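Side-chain contact in cytochrome c (Rhodothermus marinus, PDB 3CP5), which binds heme c covalently and probably carries electrons as a small single-heme electron-transfer protein: residues E38-F41 / N42-T46. Numbering follows the deposited sequence.
With HEC (heme c), chain C.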
loop_
_atom_site.group_PDB
_atom_site.type_symbol
_atom_site.label_atom_id
_atom_site.label_comp_id
_atom_site.label_asym_id
_atom_site.label_seq_id
_atom_site.Cartn_x
_atom_site.Cartn_y
_atom_site.Cartn_z
ATOM N N GLU A 38 11.793 -3.038 1.372
ATOM C CA GLU A 38 11.995 -2.953 2.822
ATOM C C GLU A 38 12.642 -1.629 3.231
ATOM O O GLU A 38 12.251 -0.957 4.185
ATOM C CB GLU A 38 12.820 -4.136 3.291
ATOM C CG GLU A 38 13.101 -4.242 4.766
ATOM C CD GLU A 38 13.785 -5.525 5.205
ATOM O OE1 GLU A 38 14.060 -6.416 4.388
ATOM O OE2 GLU A 38 14.050 -5.630 6.422
ATOM N N GLN A 39 13.707 -1.269 2.501
ATOM C CA GLN A 39 14.399 -0.011 2.738
ATOM C C GLN A 39 13.440 1.145 2.531
ATOM O O GLN A 39 13.420 2.092 3.324
ATOM C CB GLN A 39 15.596 0.120 1.810
ATOM C CG GLN A 39 16.655 -0.944 2.038
ATOM C CD GLN A 39 17.710 -0.878 0.936
ATOM O OE1 GLN A 39 17.520 -0.271 -0.129
ATOM N NE2 GLN A 39 18.834 -1.503 1.227
ATOM N N LEU A 40 12.662 1.111 1.479
ATOM C CA LEU A 40 11.758 2.228 1.197
ATOM C C LEU A 40 10.616 2.292 2.206
ATOM O O LEU A 40 10.220 3.373 2.609
ATOM C CB LEU A 40 11.158 2.010 -0.201
ATOM C CG LEU A 40 12.055 2.340 -1.366
ATOM C CD1 LEU A 40 11.493 1.748 -2.657
ATOM C CD2 LEU A 40 12.366 3.819 -1.514
ATOM N N PHE A 41 10.179 1.159 2.732
ATOM C CA PHE A 41 9.143 1.132 3.744
ATOM C C PHE A 41 9.656 1.786 5.036
ATOM O O PHE A 41 8.959 2.566 5.668
ATOM C CB PHE A 41 8.681 -0.303 3.977
ATOM C CG PHE A 41 7.495 -0.462 4.910
ATOM C CD1 PHE A 41 6.198 -0.490 4.441
ATOM C CD2 PHE A 41 7.706 -0.596 6.282
ATOM C CE1 PHE A 41 5.116 -0.640 5.257
ATOM C CE2 PHE A 41 6.626 -0.713 7.102
ATOM C CZ PHE A 41 5.341 -0.729 6.623
ATOM N N ASN A 42 10.888 1.449 5.403
ATOM C CA ASN A 42 11.511 2.099 6.550
ATOM C C ASN A 42 11.544 3.611 6.401
ATOM O O ASN A 42 11.260 4.367 7.331
ATOM C CB ASN A 42 12.939 1.556 6.745
ATOM C CG ASN A 42 13.541 2.283 7.945
ATOM O OD1 ASN A 42 14.254 3.263 7.792
ATOM N ND2 ASN A 42 13.238 1.844 9.145
ATOM N N THR A 43 11.898 4.056 5.198
ATOM C CA THR A 43 12.055 5.478 4.908
ATOM C C THR A 43 10.740 6.251 4.888
ATOM O O THR A 43 10.600 7.358 5.428
ATOM C CB THR A 43 12.729 5.629 3.497
ATOM O OG1 THR A 43 14.047 5.069 3.548
ATOM C CG2 THR A 43 12.848 7.065 3.083
ATOM N N TYR A 44 9.716 5.674 4.240
ATOM C CA TYR A 44 8.466 6.355 3.953
ATOM C C TYR A 44 7.293 5.969 4.852
ATOM O O TYR A 44 6.342 6.769 4.938
ATOM C CB TYR A 44 8.044 6.145 2.502
ATOM C CG TYR A 44 8.791 6.870 1.415
ATOM C CD1 TYR A 44 9.943 6.396 0.824
ATOM C CD2 TYR A 44 8.327 8.099 0.944
ATOM C CE1 TYR A 44 10.602 7.093 -0.167
ATOM C CE2 TYR A 44 8.972 8.794 -0.060
ATOM C CZ TYR A 44 10.126 8.296 -0.622
ATOM O OH TYR A 44 10.790 8.955 -1.633
ATOM N N CYS A 45 7.292 4.776 5.433
ATOM C CA CYS A 45 6.055 4.224 5.961
ATOM C C CYS A 45 6.103 3.902 7.451
ATOM O O CYS A 45 5.038 4.004 8.128
ATOM C CB CYS A 45 5.680 2.930 5.209
ATOM S SG CYS A 45 5.887 2.943 3.414
ATOM N N THR A 46 7.233 3.544 8.019
ATOM C CA THR A 46 7.416 3.158 9.391
ATOM C C THR A 46 7.096 4.272 10.373
ATOM O O THR A 46 6.828 4.096 11.540
ATOM C CB THR A 46 8.839 2.580 9.613
ATOM O OG1 THR A 46 8.829 1.254 9.056
ATOM C CG2 THR A 46 9.202 2.510 11.071
HETATM FE FE HEC C . -0.525 4.601 5.153
HETATM C CHA HEC C . -3.799 3.642 5.376
HETATM C CHB HEC C . 0.130 1.980 3.077
HETATM C CHC HEC C . 2.654 5.804 4.689
HETATM C CHD HEC C . -1.010 6.842 7.645
HETATM N NA HEC C . -1.610 3.112 4.412
HETATM C C1A HEC C . -2.980 2.882 4.553
HETATM C C2A HEC C . -3.371 1.786 3.700
HETATM C C3A HEC C . -2.280 1.305 3.088
HETATM C C4A HEC C . -1.181 2.161 3.514
HETATM C CMA HEC C . -2.168 0.114 2.110
HETATM C CAA HEC C . -4.769 1.126 3.641
HETATM C CBA HEC C . -4.924 -0.047 4.612
HETATM C CGA HEC C . -6.193 -0.838 4.398
HETATM O O1A HEC C . -6.523 -1.667 5.308
HETATM O O2A HEC C . -6.833 -0.692 3.323
HETATM N NB HEC C . 1.098 4.002 4.152
HETATM C C1B HEC C . 1.193 2.814 3.453
HETATM C C2B HEC C . 2.522 2.691 2.914
HETATM C C3B HEC C . 3.241 3.792 3.277
HETATM C C4B HEC C . 2.333 4.610 4.056
HETATM C CMB HEC C . 2.977 1.460 2.090
HETATM C CAB HEC C . 4.651 4.207 2.811
HETATM C CBB HEC C . 4.788 4.316 1.408
HETATM N NC HEC C . 0.569 6.075 5.941
HETATM C C1C HEC C . 1.865 6.468 5.611
HETATM C C2C HEC C . 2.288 7.583 6.434
HETATM C C3C HEC C . 1.279 7.881 7.266
HETATM C C4C HEC C . 0.236 6.916 7.008
HETATM C CMC HEC C . 3.728 8.081 6.457
HETATM C CAC HEC C . 1.287 8.824 8.507
HETATM C CBC HEC C . 1.607 10.172 8.185
HETATM N ND HEC C . -2.102 5.128 6.261
HETATM C C1D HEC C . -2.094 6.082 7.273
HETATM C C2D HEC C . -3.426 6.150 7.877
HETATM C C3D HEC C . -4.213 5.338 7.162
HETATM C C4D HEC C . -3.364 4.645 6.215
HETATM C CMD HEC C . -3.734 7.137 9.036
HETATM C CAD HEC C . -5.734 5.114 7.255
HETATM C CBD HEC C . -6.458 6.044 6.251
HETATM C CGD HEC C . -6.192 7.485 6.620
HETATM O O1D HEC C . -5.590 8.232 5.795
HETATM O O2D HEC C . -6.599 7.834 7.792
#
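Phe41 O takes two N-H groups at the end of helix 31-44: Cys45 N at 2.8 Å and Thr46 N at 3.1 Å, arriving from opposite faces of the carbonyl plane as the chain leaves helical geometry at Cys45. Two residues earlier, Gln39 O is also gripped twice, by Thr43 N and by the hydroxyl Thr43 OG1 (3.1 Å), again from opposite faces of its plane. At chi1 -174° the Phe41 ring swings opposite its own backbone N and comes up against Cys45, whose CB sits over one face, 3.6 Å from the ring centroid in a CH-pi contact; Cys45 SG stands obliquely at 4.3 Å from that centroid. This is the start of the CXXCH heme-attachment motif of c-type cytochromes: Cys45 SG is bonded to HEC CAB at 1.9 Å, Cys48 supplies the second covalent link and His49 an axial iron ligand. Tyr116 of helix 107-123 also meets the Phe41 ring. Cutting Phe41 back to an alanine would probably leave a gap against Cys45 CB, strip SG of its oblique aromatic neighbour and take away Tyr116's ring partner. Leu40 and Tyr44 run side by side, CD2 of the leucine 4.0 Å from CE1 of the tyrosine, while Tyr44 OH hydrogen-bonds to Gln109.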